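Iron(III) ABC transporter, periplasmic iron-compound-binding protein (Vibrio cholerae, PDB 5GGY) binds ferric siderophores such as Desferal in the periplasm and probably delivers them to an ABC transporter of the inner membrane for iron uptake. Local coordinates at residues 39-44 against 60-65; 135-140 against 260-265; 145-150 against 187-192; 166-171 against 204-209; 213-218 against 241-246. One frame throughout, in Å; residues are numbered along the deposited sequence.

How the interactions relate
Interaction 1 lies in the N-terminal lobe, within a beta-alpha-beta unit (39-40, 43-49, 60-61). Interactions 2 and 3 share helix 130-154, the long helix that joins the two lobes in this family, and their centres are about 15 Å apart. In the second lobe, interaction 4 lies at strands of the mixed sheet and interaction 5 beside strands 219-223 and 249-252, centres about 16 Å apart; they touch, Leu-209 O meeting Met-241 CE at 3.2 Å. Interaction 1 is about 40 Å, centre to centre, from interaction 5. Along the chain, interactions 3, 4 and 5 all fall inside the loop closed by interaction 2, and interactions 3 and 4 interleave. The pattern fits two lobes joined by a long helix, as in siderophore-binding relatives.

Interaction 1: 39-44 against 60-65; sequences GAPELS and QDIGTR
Gly-39 and Ala-40 run parallel to Gln-60 and Asp-61 as the two strands of a beta-alpha-beta unit connected through helix 43-49, and most of this contact can be accounted for donor by donor. Ala-40 spends both its backbone groups on the other strand: its N donates to Gln-60 O at 3.0 Å, and its O accepts from Ile-62 N at 3.1 Å. Just beyond, Glu-42 N, in the N-cap residue of the helix, donates to Gly-63 O at 3.0 Å.

Asp-61 divides its carboxylate between two jobs. Asp-61 OD1 takes Gly-63 N at 2.9 Å, closing an Asx turn. Asp-61 OD2 takes Leu-43 N at 2.9 Å, met 40° above the carboxylate plane, and a water that it shares with Ser-44 N. Two amides at the start of helix 43-49 are thereby served, one directly and one through the water, and the helix end would be expected to favour the negative charge.

Glu-42 OE1 also accepts twice, both times from Arg-65. Arg-65 N meets Glu-42 OE1 on the anti side at 3.0 Å, almost straight at 168°, while Arg-65 NE forms a salt bridge of 2.8 Å to it from above the carboxylate. With the two planes 63° apart, this is no side-on, two-oxygen pairing. Trp-24 makes a cation-pi contact with the same arginine, and Arg-65 CG lies 3.6 Å from Pro-41 CG.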
# COMPACT_ATOMS: atom_id res chain seq x y z
N GLY A 39 -23.41 -5.78 16.08
CA GLY A 39 -24.45 -5.99 15.09
C GLY A 39 -23.94 -5.98 13.67
O GLY A 39 -23.17 -5.10 13.28
N ALA A 40 -24.36 -6.97 12.89
CA ALA A 40 -23.93 -7.12 11.50
C ALA A 40 -25.04 -7.80 10.70
O ALA A 40 -25.86 -8.52 11.26
CB ALA A 40 -22.64 -7.92 11.43
N PRO A 41 -25.08 -7.56 9.37
CA PRO A 41 -26.18 -8.08 8.56
C PRO A 41 -25.91 -9.44 7.91
O PRO A 41 -24.76 -9.73 7.56
CB PRO A 41 -26.35 -7.00 7.49
CG PRO A 41 -24.95 -6.51 7.27
CD PRO A 41 -24.23 -6.63 8.60
N GLU A 42 -26.97 -10.24 7.76
CA GLU A 42 -26.94 -11.50 7.00
C GLU A 42 -25.72 -12.38 7.29
O GLU A 42 -24.96 -12.73 6.39
CB GLU A 42 -27.01 -11.20 5.50
CG GLU A 42 -28.25 -10.43 5.09
CD GLU A 42 -28.24 -10.04 3.62
OE1 GLU A 42 -28.11 -8.83 3.34
OE2 GLU A 42 -28.35 -10.93 2.76
N LEU A 43 -25.55 -12.75 8.55
CA LEU A 43 -24.37 -13.49 8.98
C LEU A 43 -24.27 -14.90 8.40
O LEU A 43 -23.18 -15.37 8.09
CB LEU A 43 -24.32 -13.56 10.51
CG LEU A 43 -24.12 -12.21 11.20
CD1 LEU A 43 -23.82 -12.39 12.68
CD2 LEU A 43 -23.02 -11.42 10.52
N SER A 44 -25.41 -15.57 8.25
CA SER A 44 -25.39 -16.93 7.73
C SER A 44 -25.09 -16.93 6.23
O SER A 44 -24.53 -17.88 5.70
CB SER A 44 -26.73 -17.64 8.00
OG SER A 44 -27.80 -16.96 7.37
N GLN A 60 -24.54 -10.25 16.79
CA GLN A 60 -25.94 -10.51 16.48
C GLN A 60 -26.29 -10.08 15.07
O GLN A 60 -25.74 -9.12 14.54
CB GLN A 60 -26.86 -9.81 17.48
CG GLN A 60 -26.76 -10.33 18.90
CD GLN A 60 -28.11 -10.32 19.60
OE1 GLN A 60 -29.10 -10.80 19.05
NE2 GLN A 60 -28.14 -9.77 20.81
N ASP A 61 -27.22 -10.81 14.46
CA ASP A 61 -27.71 -10.47 13.13
C ASP A 61 -28.82 -9.42 13.23
O ASP A 61 -29.82 -9.62 13.92
CB ASP A 61 -28.22 -11.73 12.41
CG ASP A 61 -28.43 -11.51 10.92
OD1 ASP A 61 -29.06 -10.51 10.54
OD2 ASP A 61 -27.94 -12.35 10.13
N ILE A 62 -28.63 -8.29 12.55
CA ILE A 62 -29.56 -7.18 12.64
C ILE A 62 -30.40 -6.99 11.37
O ILE A 62 -30.95 -5.91 11.14
CB ILE A 62 -28.82 -5.85 12.95
CG1 ILE A 62 -27.53 -5.74 12.14
CG2 ILE A 62 -28.50 -5.75 14.43
CD1 ILE A 62 -27.71 -5.10 10.78
N GLY A 63 -30.49 -8.04 10.57
CA GLY A 63 -31.29 -8.00 9.36
C GLY A 63 -30.47 -8.01 8.09
O GLY A 63 -29.31 -8.43 8.10
N THR A 64 -31.06 -7.56 6.99
CA THR A 64 -30.36 -7.54 5.71
C THR A 64 -29.70 -6.18 5.47
O THR A 64 -30.03 -5.19 6.11
CB THR A 64 -31.31 -7.86 4.53
OG1 THR A 64 -32.29 -6.82 4.41
CG2 THR A 64 -32.00 -9.19 4.76
N ARG A 65 -28.76 -6.15 4.53
CA ARG A 65 -28.00 -4.94 4.22
C ARG A 65 -28.87 -3.82 3.67
O ARG A 65 -28.59 -2.64 3.87
CB ARG A 65 -26.88 -5.26 3.23
CG ARG A 65 -25.83 -6.23 3.76
CD ARG A 65 -25.06 -6.90 2.64
NE ARG A 65 -25.88 -7.88 1.93
CZ ARG A 65 -25.49 -8.53 0.83
NH1 ARG A 65 -24.30 -8.30 0.32
NH2 ARG A 65 -26.31 -9.40 0.26
O HOH W 1 -28.24 -14.99 9.73

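Interaction 2: 135-140 against 260-265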
# COMPACT_ATOMS: atom_id res chain seq x y z
N GLN A 135 0.23 -2.89 9.53
CA GLN A 135 0.84 -4.21 9.51
C GLN A 135 0.14 -5.13 8.51
O GLN A 135 0.78 -5.97 7.88
CB GLN A 135 0.84 -4.81 10.92
CG GLN A 135 -0.01 -6.07 11.10
CD GLN A 135 0.71 -7.33 10.66
OE1 GLN A 135 1.92 -7.46 10.81
NE2 GLN A 135 -0.04 -8.28 10.10
N LYS A 136 -1.17 -4.97 8.36
CA LYS A 136 -1.94 -5.84 7.48
C LYS A 136 -1.82 -5.40 6.02
O LYS A 136 -1.86 -6.23 5.11
CB LYS A 136 -3.41 -5.87 7.90
CG LYS A 136 -3.64 -6.65 9.18
CD LYS A 136 -5.05 -7.20 9.25
CE LYS A 136 -5.20 -8.20 10.38
NZ LYS A 136 -6.54 -8.85 10.37
N LEU A 137 -1.67 -4.10 5.80
CA LEU A 137 -1.46 -3.57 4.46
C LEU A 137 -0.06 -3.90 3.97
O LEU A 137 0.13 -4.25 2.80
CB LEU A 137 -1.68 -2.05 4.45
CG LEU A 137 -3.13 -1.60 4.58
CD1 LEU A 137 -3.21 -0.09 4.72
CD2 LEU A 137 -3.94 -2.08 3.38
N GLU A 138 0.92 -3.78 4.86
CA GLU A 138 2.31 -4.11 4.54
C GLU A 138 2.44 -5.58 4.17
O GLU A 138 3.11 -5.93 3.20
CB GLU A 138 3.23 -3.77 5.71
CG GLU A 138 3.48 -2.29 5.92
CD GLU A 138 4.18 -1.99 7.23
OE1 GLU A 138 4.45 -2.95 7.98
OE2 GLU A 138 4.46 -0.81 7.50
N ALA A 139 1.79 -6.43 4.96
CA ALA A 139 1.80 -7.87 4.71
C ALA A 139 1.09 -8.19 3.40
O ALA A 139 1.45 -9.13 2.70
CB ALA A 139 1.15 -8.61 5.87
N MET A 140 0.08 -7.38 3.08
CA MET A 140 -0.70 -7.56 1.86
C MET A 140 0.14 -7.28 0.62
O MET A 140 0.16 -8.08 -0.32
CB MET A 140 -1.93 -6.66 1.88
CG MET A 140 -2.93 -6.96 0.78
SD MET A 140 -4.40 -5.93 0.84
CE MET A 140 -3.73 -4.35 0.33
N GLY A 260 -13.62 -5.19 1.67
CA GLY A 260 -12.70 -4.16 2.13
C GLY A 260 -11.27 -4.36 1.67
O GLY A 260 -11.02 -4.97 0.63
N ALA A 261 -10.34 -3.83 2.45
CA ALA A 261 -8.92 -3.85 2.10
C ALA A 261 -8.34 -5.26 2.04
O ALA A 261 -7.58 -5.58 1.13
CB ALA A 261 -8.12 -3.01 3.09
N MET A 262 -8.70 -6.09 3.01
CA MET A 262 -8.11 -7.42 3.11
C MET A 262 -8.74 -8.41 2.14
O MET A 262 -8.19 -9.49 1.90
CB MET A 262 -8.21 -7.95 4.55
CG MET A 262 -7.29 -7.23 5.54
SD MET A 262 -5.54 -7.34 5.12
CE MET A 262 -5.24 -5.69 4.48
N SER A 263 -9.88 -8.04 1.57
CA SER A 263 -10.52 -8.85 0.53
C SER A 263 -9.64 -8.85 -0.72
O SER A 263 -9.73 -9.75 -1.55
CB SER A 263 -11.92 -8.33 0.20
OG SER A 263 -11.85 -7.10 -0.50
N LEU A 264 -8.81 -7.82 -0.85
CA LEU A 264 -7.86 -7.73 -1.95
C LEU A 264 -6.79 -8.81 -1.80
O LEU A 264 -6.37 -9.43 -2.79
CB LEU A 264 -7.21 -6.35 -1.99
CG LEU A 264 -8.18 -5.16 -2.03
CD1 LEU A 264 -7.41 -3.85 -1.89
CD2 LEU A 264 -9.01 -5.18 -3.30
N ARG A 265 -6.35 -9.03 -0.57
CA ARG A 265 -5.36 -10.07 -0.27
C ARG A 265 -5.94 -11.46 -0.49
O ARG A 265 -5.29 -12.33 -1.07
CB ARG A 265 -4.86 -9.94 1.17
CG ARG A 265 -3.83 -10.99 1.56
CD ARG A 265 -3.74 -11.18 3.07
NE ARG A 265 -2.93 -12.34 3.43
CZ ARG A 265 -1.69 -12.28 3.89
NH1 ARG A 265 -1.10 -11.10 4.07
NH2 ARG A 265 -1.03 -13.39 4.19
O HOH W 2 -2.37 -8.58 5.40
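Lys-136 meets Met-262 through its base: Lys-136 CB lies 3.8 Å from Met-262 SD, the two side chains running nearly perpendicular. The lysine chain then runs on extended, and its NZ finds its partner elsewhere, in a salt bridge with Glu-32 of helix 24-32. The methyl end of Met-262 turns inward, because its chain bends at both chi2 (-59°) and chi3, and Met-262 CE comes to rest 3.5 Å from Lys-136 O.

One residue on, Leu-137 CD2 lies 4.0 Å from Met-262 CE, and 4.3 Å from Ala-261 CB. The contact joins helix 130-154, the long helix spanning the two lobes that marks this class of binding protein, to the first part of helix 262-276 and the residues leading into it. Ala-261 and Leu-264 also touch helix 112-126, so the contact lies in a buried junction of several helices.

Ala-139 touches the far end of Arg-265, Ala-139 CB lying 3.8 Å from Arg-265 NH1. Met-140 is the residue most covered by the partner segment. Its CG is anti to the backbone N (chi1 -169°), which sends the chain across to helix 262-276, where Met-140 CG lies 3.6 Å from Arg-265 CB and the two side chains lie alongside, pointing opposite ways. Met-140 SD continues to 3.2 Å from Ala-261 O and 3.7 Å from Met-262 CE.

Interaction 3: 145-150 against 187-192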
# COMPACT_ATOMS: atom_id res chain seq x y z
N SER A 145 3.47 -9.63 -3.99
CA SER A 145 4.73 -9.90 -4.67
C SER A 145 5.06 -11.38 -4.67
O SER A 145 5.56 -11.91 -5.67
CB SER A 145 5.87 -9.12 -4.01
OG SER A 145 5.64 -7.72 -4.06
N GLU A 146 4.78 -12.06 -3.56
CA GLU A 146 5.02 -13.49 -3.45
C GLU A 146 4.18 -14.26 -4.46
O GLU A 146 4.68 -15.14 -5.17
CB GLU A 146 4.72 -13.99 -2.04
CG GLU A 146 5.51 -13.30 -0.94
CD GLU A 146 5.10 -13.77 0.45
OE1 GLU A 146 4.27 -14.69 0.54
OE2 GLU A 146 5.61 -13.21 1.44
N LEU A 147 2.89 -13.92 -4.53
CA LEU A 147 1.97 -14.58 -5.44
C LEU A 147 2.31 -14.29 -6.89
O LEU A 147 2.19 -15.17 -7.75
CB LEU A 147 0.53 -14.15 -5.15
CG LEU A 147 0.02 -14.42 -3.74
CD1 LEU A 147 -1.35 -13.81 -3.55
CD2 LEU A 147 -0.01 -15.92 -3.45
N LYS A 148 2.74 -13.06 -7.16
CA LYS A 148 3.14 -12.67 -8.50
C LYS A 148 4.34 -13.49 -8.97
O LYS A 148 4.40 -13.92 -10.12
CB LYS A 148 3.48 -11.18 -8.55
CG LYS A 148 4.03 -10.72 -9.89
CD LYS A 148 4.11 -9.21 -9.99
CE LYS A 148 4.66 -8.80 -11.36
NZ LYS A 148 4.61 -7.33 -11.59
N ALA A 149 5.28 -13.71 -8.06
CA ALA A 149 6.47 -14.51 -8.34
C ALA A 149 6.10 -15.96 -8.59
O ALA A 149 6.69 -16.63 -9.45
CB ALA A 149 7.47 -14.40 -7.20
N SER A 150 5.13 -16.45 -7.84
CA SER A 150 4.65 -17.82 -7.98
C SER A 150 4.03 -18.05 -9.35
O SER A 150 4.11 -19.14 -9.91
CB SER A 150 3.64 -18.15 -6.88
OG SER A 150 4.21 -17.99 -5.59
N GLU A 187 -3.99 -6.60 -11.77
CA GLU A 187 -2.90 -5.68 -12.07
C GLU A 187 -1.77 -5.82 -11.05
O GLU A 187 -0.59 -5.79 -11.41
CB GLU A 187 -3.40 -4.24 -12.10
CG GLU A 187 -4.43 -3.95 -13.17
CD GLU A 187 -4.98 -2.54 -13.06
OE1 GLU A 187 -4.49 -1.78 -12.20
OE2 GLU A 187 -5.91 -2.19 -13.83
N GLN A 188 -2.14 -5.96 -9.79
CA GLN A 188 -1.17 -6.09 -8.70
C GLN A 188 -0.46 -7.45 -8.76
O GLN A 188 0.59 -7.64 -8.15
CB GLN A 188 -1.87 -5.92 -7.35
CG GLN A 188 -0.98 -5.41 -6.24
CD GLN A 188 -0.68 -3.92 -6.36
OE1 GLN A 188 0.20 -3.51 -7.11
NE2 GLN A 188 -1.42 -3.11 -5.61
N LEU A 189 -1.05 -8.39 -9.50
CA LEU A 189 -0.49 -9.73 -9.61
C LEU A 189 0.37 -9.87 -10.85
O LEU A 189 0.93 -10.94 -11.12
CB LEU A 189 -1.61 -10.77 -9.62
CG LEU A 189 -1.48 -11.94 -8.65
CD1 LEU A 189 -1.13 -11.43 -7.27
CD2 LEU A 189 -2.78 -12.72 -8.62
N GLY A 190 0.47 -8.79 -11.62
CA GLY A 190 1.23 -8.80 -12.86
C GLY A 190 0.42 -9.32 -14.04
O GLY A 190 0.94 -9.46 -15.14
N LEU A 191 -0.86 -9.62 -13.80
CA LEU A 191 -1.73 -10.15 -14.83
C LEU A 191 -2.37 -9.05 -15.68
O LEU A 191 -2.59 -7.94 -15.20
CB LEU A 191 -2.82 -11.03 -14.21
CG LEU A 191 -2.36 -12.31 -13.51
CD1 LEU A 191 -3.44 -12.84 -12.59
CD2 LEU A 191 -1.96 -13.36 -14.54
N SER A 192 -2.66 -9.37 -16.94
CA SER A 192 -3.34 -8.44 -17.83
C SER A 192 -4.79 -8.86 -18.03
O SER A 192 -5.17 -9.98 -17.70
CB SER A 192 -2.61 -8.34 -19.17
OG SER A 192 -2.29 -9.63 -19.68
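Lys-148 of helix 130-154 lies along the chain just after helix 181-188, where Gly-190 ends that helix in a Schellman motif. From CB outward, its aliphatic atoms follow the partner backbone. Lys-148 CB is 3.6 Å from Leu-189 O, Lys-148 CG comes closer still to that oxygen at 3.3 Å, and CD withdraws to 3.8 Å as the chain passes the carbonyl. Lys-148 CE then moves on to the next residue, 3.7 Å from Gly-190 CA, and Lys-148 NZ remains 3.9 Å from Gly-190 CA.

Two features account for this course. The first torsion turns CG away from the lysine's own N (chi1 175°) and every later torsion is extended, so the lysine is a nearly straight rod. Gly-190, at a positive phi of 84° and without a side chain, leaves its CA for CE to lie against.

Beside the lysine the contact is apolar. Leu-147 and Leu-189 both also touch Thr-272 of helix 262-276, and Leu-189 touches Leu-151, placing the pair where three helical elements converge. Glu-187, in the last turn of helix 181-188, hydrogen-bonds through OE1 to Ser-57 of the second subunit, so the boundary with that subunit runs close by. Between the leucines, Leu-147 CB lies 3.8 Å from Leu-189 CD1.

Interaction 4: 166-171 against 204-209; sequences RFANPT and IVQKRL
Thr-171 O accepts from Leu-209 N at 2.8 Å, with an N-H...O angle of 150°, where the turn of a beta hairpin meets the end of strand 204-208. The hairpin joins strands 161-167 and 172-176 and carries a classic beta bulge, Ala-168 and Asn-169 both facing Ser-172. Strand 172-176 lies between 161-167 and 204-208, so the segments meet through the hairpin turn and side chains rather than as paired strands.

Of the other hydrogen bonds, two shape the turn from within. Asn-169 OD1 takes Thr-171 N at 2.7 Å, an Asx turn, and Thr-171 OG1 at 2.8 Å. This double grip fixes the residue whose carbonyl receives Leu-209. The amide NE2 of Gln-206 has its polar partner in Ser-172 and merely touches Ala-168 CB, at 4.0 Å.

Van der Waals contact centres on Leu-209, whose chi1 of 179° carries the branched end over to the hairpin. One methyl meets a carbonyl oxygen, Leu-209 CD2 sitting 3.2 Å from Pro-170 O. The other makes the apolar pair: the Phe-167 ring, itself stacked with Phe-226 and paired edge-to-face with Tyr-222, turns its edge to it, Phe-167 CE1 lying 4.0 Å from Leu-209 CD1.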
# COMPACT_ATOMS: atom_id res chain seq x y z
N ARG A 166 -18.59 -13.28 -12.30
CA ARG A 166 -19.55 -14.13 -11.61
C ARG A 166 -20.71 -14.41 -12.56
O ARG A 166 -20.97 -13.62 -13.48
CB ARG A 166 -20.07 -13.47 -10.33
CG ARG A 166 -19.03 -13.31 -9.22
CD ARG A 166 -19.68 -12.76 -7.96
NE ARG A 166 -18.70 -12.36 -6.95
CZ ARG A 166 -18.32 -13.13 -5.94
NH1 ARG A 166 -17.42 -12.68 -5.07
NH2 ARG A 166 -18.84 -14.34 -5.78
N PHE A 167 -21.39 -15.52 -12.36
CA PHE A 167 -22.55 -15.86 -13.18
C PHE A 167 -23.82 -15.20 -12.67
O PHE A 167 -24.19 -15.38 -11.51
CB PHE A 167 -22.74 -17.38 -13.23
CG PHE A 167 -21.78 -18.09 -14.13
CD1 PHE A 167 -21.95 -18.09 -15.50
CD2 PHE A 167 -20.70 -18.77 -13.60
CE1 PHE A 167 -21.05 -18.75 -16.33
CE2 PHE A 167 -19.80 -19.42 -14.42
CZ PHE A 167 -19.98 -19.42 -15.78
N ALA A 168 -24.48 -14.44 -13.53
CA ALA A 168 -25.80 -13.89 -13.20
C ALA A 168 -26.81 -15.02 -13.30
O ALA A 168 -27.71 -15.16 -12.48
CB ALA A 168 -26.16 -12.77 -14.14
N ASN A 169 -26.62 -15.84 -14.32
CA ASN A 169 -27.40 -17.04 -14.54
C ASN A 169 -26.62 -17.88 -15.56
O ASN A 169 -25.55 -17.45 -15.99
CB ASN A 169 -28.82 -16.71 -15.02
CG ASN A 169 -28.83 -15.94 -16.32
OD1 ASN A 169 -28.57 -16.50 -17.39
ND2 ASN A 169 -29.19 -14.67 -16.25
N PRO A 170 -27.11 -19.07 -15.92
CA PRO A 170 -26.33 -19.89 -16.85
C PRO A 170 -26.09 -19.26 -18.22
O PRO A 170 -25.25 -19.77 -18.96
CB PRO A 170 -27.19 -21.15 -16.98
CG PRO A 170 -27.86 -21.26 -15.67
CD PRO A 170 -28.18 -19.86 -15.27
N THR A 171 -26.77 -18.16 -18.55
CA THR A 171 -26.54 -17.53 -19.85
C THR A 171 -26.13 -16.06 -19.75
O THR A 171 -25.91 -15.41 -20.76
CB THR A 171 -27.79 -17.64 -20.75
OG1 THR A 171 -28.95 -17.15 -20.05
CG2 THR A 171 -28.02 -19.09 -21.15
N ILE A 204 -18.91 -3.92 -12.10
CA ILE A 204 -19.43 -5.02 -12.91
C ILE A 204 -20.27 -4.54 -14.09
O ILE A 204 -20.98 -3.55 -14.01
CB ILE A 204 -20.29 -5.99 -12.06
CG1 ILE A 204 -21.39 -5.23 -11.32
CG2 ILE A 204 -19.43 -6.77 -11.09
CD1 ILE A 204 -22.41 -6.12 -10.66
N VAL A 205 -20.19 -5.28 -15.19
CA VAL A 205 -21.08 -5.07 -16.32
C VAL A 205 -21.65 -6.42 -16.75
O VAL A 205 -20.94 -7.43 -16.74
CB VAL A 205 -20.37 -4.37 -17.51
CG1 VAL A 205 -19.22 -5.22 -18.05
CG2 VAL A 205 -21.37 -4.03 -18.61
N GLN A 206 -22.93 -6.44 -17.10
CA GLN A 206 -23.59 -7.70 -17.42
C GLN A 206 -23.48 -8.03 -18.91
O GLN A 206 -23.79 -7.20 -19.77
CB GLN A 206 -25.05 -7.66 -16.99
CG GLN A 206 -25.74 -9.01 -17.07
CD GLN A 206 -27.12 -9.00 -16.47
OE1 GLN A 206 -27.55 -8.01 -15.87
NE2 GLN A 206 -27.84 -10.11 -16.61
N LYS A 207 -23.04 -9.25 -19.19
CA LYS A 207 -22.87 -9.71 -20.57
C LYS A 207 -23.56 -11.04 -20.81
O LYS A 207 -23.73 -11.84 -19.89
CB LYS A 207 -21.38 -9.85 -20.90
CG LYS A 207 -20.61 -8.55 -20.91
CD LYS A 207 -21.12 -7.61 -21.99
CE LYS A 207 -20.28 -6.35 -22.07
NZ LYS A 207 -20.84 -5.40 -23.08
N ARG A 208 -23.97 -11.26 -22.06
CA ARG A 208 -24.43 -12.58 -22.49
C ARG A 208 -23.25 -13.54 -22.39
O ARG A 208 -22.11 -13.15 -22.60
CB ARG A 208 -24.97 -12.54 -23.92
CG ARG A 208 -26.05 -11.50 -24.16
CD ARG A 208 -26.47 -11.48 -25.62
NE ARG A 208 -25.33 -11.29 -26.51
CZ ARG A 208 -24.95 -10.12 -27.00
NH1 ARG A 208 -25.62 -9.02 -26.69
NH2 ARG A 208 -23.90 -10.05 -27.81
N LEU A 209 -23.53 -14.80 -22.05
CA LEU A 209 -22.46 -15.79 -21.90
C LEU A 209 -21.69 -15.98 -23.20
O LEU A 209 -20.48 -16.19 -23.19
CB LEU A 209 -23.02 -17.13 -21.42
CG LEU A 209 -21.99 -18.25 -21.24
CD1 LEU A 209 -20.95 -17.86 -20.19
CD2 LEU A 209 -22.66 -19.57 -20.88

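Interaction 5: 213-218 against 241-246; sequences QHVEQG and MPFVQA
Val-215 and Phe-243 form the close-packed half of this contact, Val-215 CB lying 3.9 Å from Phe-243 CD2. Val-215 O lies at the edge of the ring, in its plane, with Phe-243 CD2 3.5 Å away. A further carbonyl oxygen, Gly-218 O, comes to 3.5 Å from Phe-243 CB. Within its own segment, Met-241 CB covers one face of the Phe-243 ring, 3.6 Å above the plane and displaced toward the rim. The phenylalanine adopts the less common first torsion (chi1 47°), with CG between the backbone N and carbonyl carbon, and its side chain also touches Val-220 and Val-249 on the neighbouring parallel strands 219-223 and 249-252. Helix 242-245 thus packs, through this residue, against the second lobe's sheet.

The outer half is more exposed, on the side of Gln-213 and Glu-216. Met-241 SD reaches across to 3.9 Å from Gln-213 CG, while Gln-213 NE2 bonds back to Ser-210 O. Glu-216, bent at chi2 (-83°), lays its carboxylate beside the Pro-242 ring, Glu-216 OE2 being 3.4 Å from Pro-242 CG.

Contacts across this interface join oxygens or the Met-241 thioether to their neighbours, or carbon to carbon, consistent with packing, perhaps with a weak polar attraction at the ring edge, as the main tie.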
# COMPACT_ATOMS: atom_id res chain seq x y z
N GLN A 213 -16.89 -15.77 -25.99
CA GLN A 213 -16.23 -16.34 -27.16
C GLN A 213 -15.06 -15.47 -27.60
O GLN A 213 -14.09 -15.97 -28.18
CB GLN A 213 -17.22 -16.52 -28.31
CG GLN A 213 -18.06 -17.77 -28.24
CD GLN A 213 -18.98 -17.91 -29.44
OE1 GLN A 213 -18.88 -18.87 -30.21
NE2 GLN A 213 -19.88 -16.94 -29.61
N HIS A 214 -15.16 -14.17 -27.33
CA HIS A 214 -14.10 -13.23 -27.69
C HIS A 214 -12.85 -13.42 -26.84
O HIS A 214 -11.85 -12.73 -27.05
CB HIS A 214 -14.60 -11.79 -27.57
CG HIS A 214 -15.35 -11.31 -28.77
ND1 HIS A 214 -16.55 -10.64 -28.68
CD2 HIS A 214 -15.07 -11.40 -30.09
CE1 HIS A 214 -16.98 -10.33 -29.89
NE2 HIS A 214 -16.10 -10.78 -30.77
N VAL A 215 -12.90 -14.34 -25.89
CA VAL A 215 -11.74 -14.64 -25.07
C VAL A 215 -10.98 -15.83 -25.64
O VAL A 215 -10.98 -16.93 -25.07
CB VAL A 215 -12.13 -14.92 -23.61
CG1 VAL A 215 -10.90 -14.92 -22.71
CG2 VAL A 215 -13.13 -13.88 -23.12
N GLU A 216 -10.34 -15.61 -26.79
CA GLU A 216 -9.40 -16.57 -27.35
C GLU A 216 -8.16 -16.58 -26.47
O GLU A 216 -7.49 -17.60 -26.31
CB GLU A 216 -9.04 -16.21 -28.79
CG GLU A 216 -10.24 -16.08 -29.72
CD GLU A 216 -10.69 -17.42 -30.27
OE1 GLU A 216 -9.82 -18.25 -30.59
OE2 GLU A 216 -11.91 -17.64 -30.38
N GLN A 217 -7.87 -15.42 -25.90
CA GLN A 217 -6.66 -15.18 -25.14
C GLN A 217 -6.74 -15.68 -23.70
O GLN A 217 -7.34 -15.04 -22.84
CB GLN A 217 -6.33 -13.69 -25.16
CG GLN A 217 -7.53 -12.79 -24.91
CD GLN A 217 -7.46 -11.49 -25.68
OE1 GLN A 217 -6.43 -10.81 -25.68
NE2 GLN A 217 -8.55 -11.13 -26.34
N GLY A 218 -6.14 -16.84 -23.45
CA GLY A 218 -5.90 -17.28 -22.09
C GLY A 218 -7.08 -17.71 -21.25
O GLY A 218 -7.89 -18.54 -21.67
N MET A 241 -16.52 -23.14 -25.73
CA MET A 241 -15.70 -21.96 -25.46
C MET A 241 -14.23 -22.24 -25.70
O MET A 241 -13.74 -23.32 -25.37
CB MET A 241 -15.91 -21.47 -24.03
CG MET A 241 -17.26 -20.83 -23.78
SD MET A 241 -17.44 -19.28 -24.69
CE MET A 241 -19.14 -18.86 -24.29
N PRO A 242 -13.51 -21.27 -26.29
CA PRO A 242 -12.08 -21.40 -26.58
C PRO A 242 -11.25 -21.69 -25.33
O PRO A 242 -10.37 -22.54 -25.37
CB PRO A 242 -11.71 -20.03 -27.16
CG PRO A 242 -12.99 -19.49 -27.69
CD PRO A 242 -14.06 -19.98 -26.77
N PHE A 243 -11.55 -20.99 -24.24
CA PHE A 243 -10.83 -21.17 -22.98
C PHE A 243 -11.22 -22.47 -22.29
O PHE A 243 -10.46 -23.01 -21.49
CB PHE A 243 -11.08 -19.98 -22.05
CG PHE A 243 -12.52 -19.59 -21.93
CD1 PHE A 243 -13.34 -20.19 -20.99
CD2 PHE A 243 -13.06 -18.61 -22.76
CE1 PHE A 243 -14.67 -19.82 -20.88
CE2 PHE A 243 -14.38 -18.25 -22.65
CZ PHE A 243 -15.19 -18.85 -21.71
N VAL A 244 -12.42 -22.95 -22.58
CA VAL A 244 -12.91 -24.19 -21.99
C VAL A 244 -12.26 -25.39 -22.66
O VAL A 244 -11.76 -26.30 -21.99
CB VAL A 244 -14.45 -24.30 -22.10
CG1 VAL A 244 -14.90 -25.74 -21.86
CG2 VAL A 244 -15.11 -23.36 -21.11
N GLN A 245 -12.26 -25.39 -23.99
CA GLN A 245 -11.64 -26.47 -24.75
C GLN A 245 -10.13 -26.49 -24.57
O GLN A 245 -9.50 -27.54 -24.68
CB GLN A 245 -11.99 -26.33 -26.23
CG GLN A 245 -13.44 -26.67 -26.56
CD GLN A 245 -13.77 -26.40 -28.01
OE1 GLN A 245 -13.44 -25.34 -28.55
NE2 GLN A 245 -14.43 -27.35 -28.66
N ALA A 246 -9.56 -25.32 -24.29
CA ALA A 246 -8.12 -25.22 -24.06
C ALA A 246 -7.78 -25.50 -22.60
O ALA A 246 -6.62 -25.59 -22.23
CB ALA A 246 -7.62 -23.84 -24.46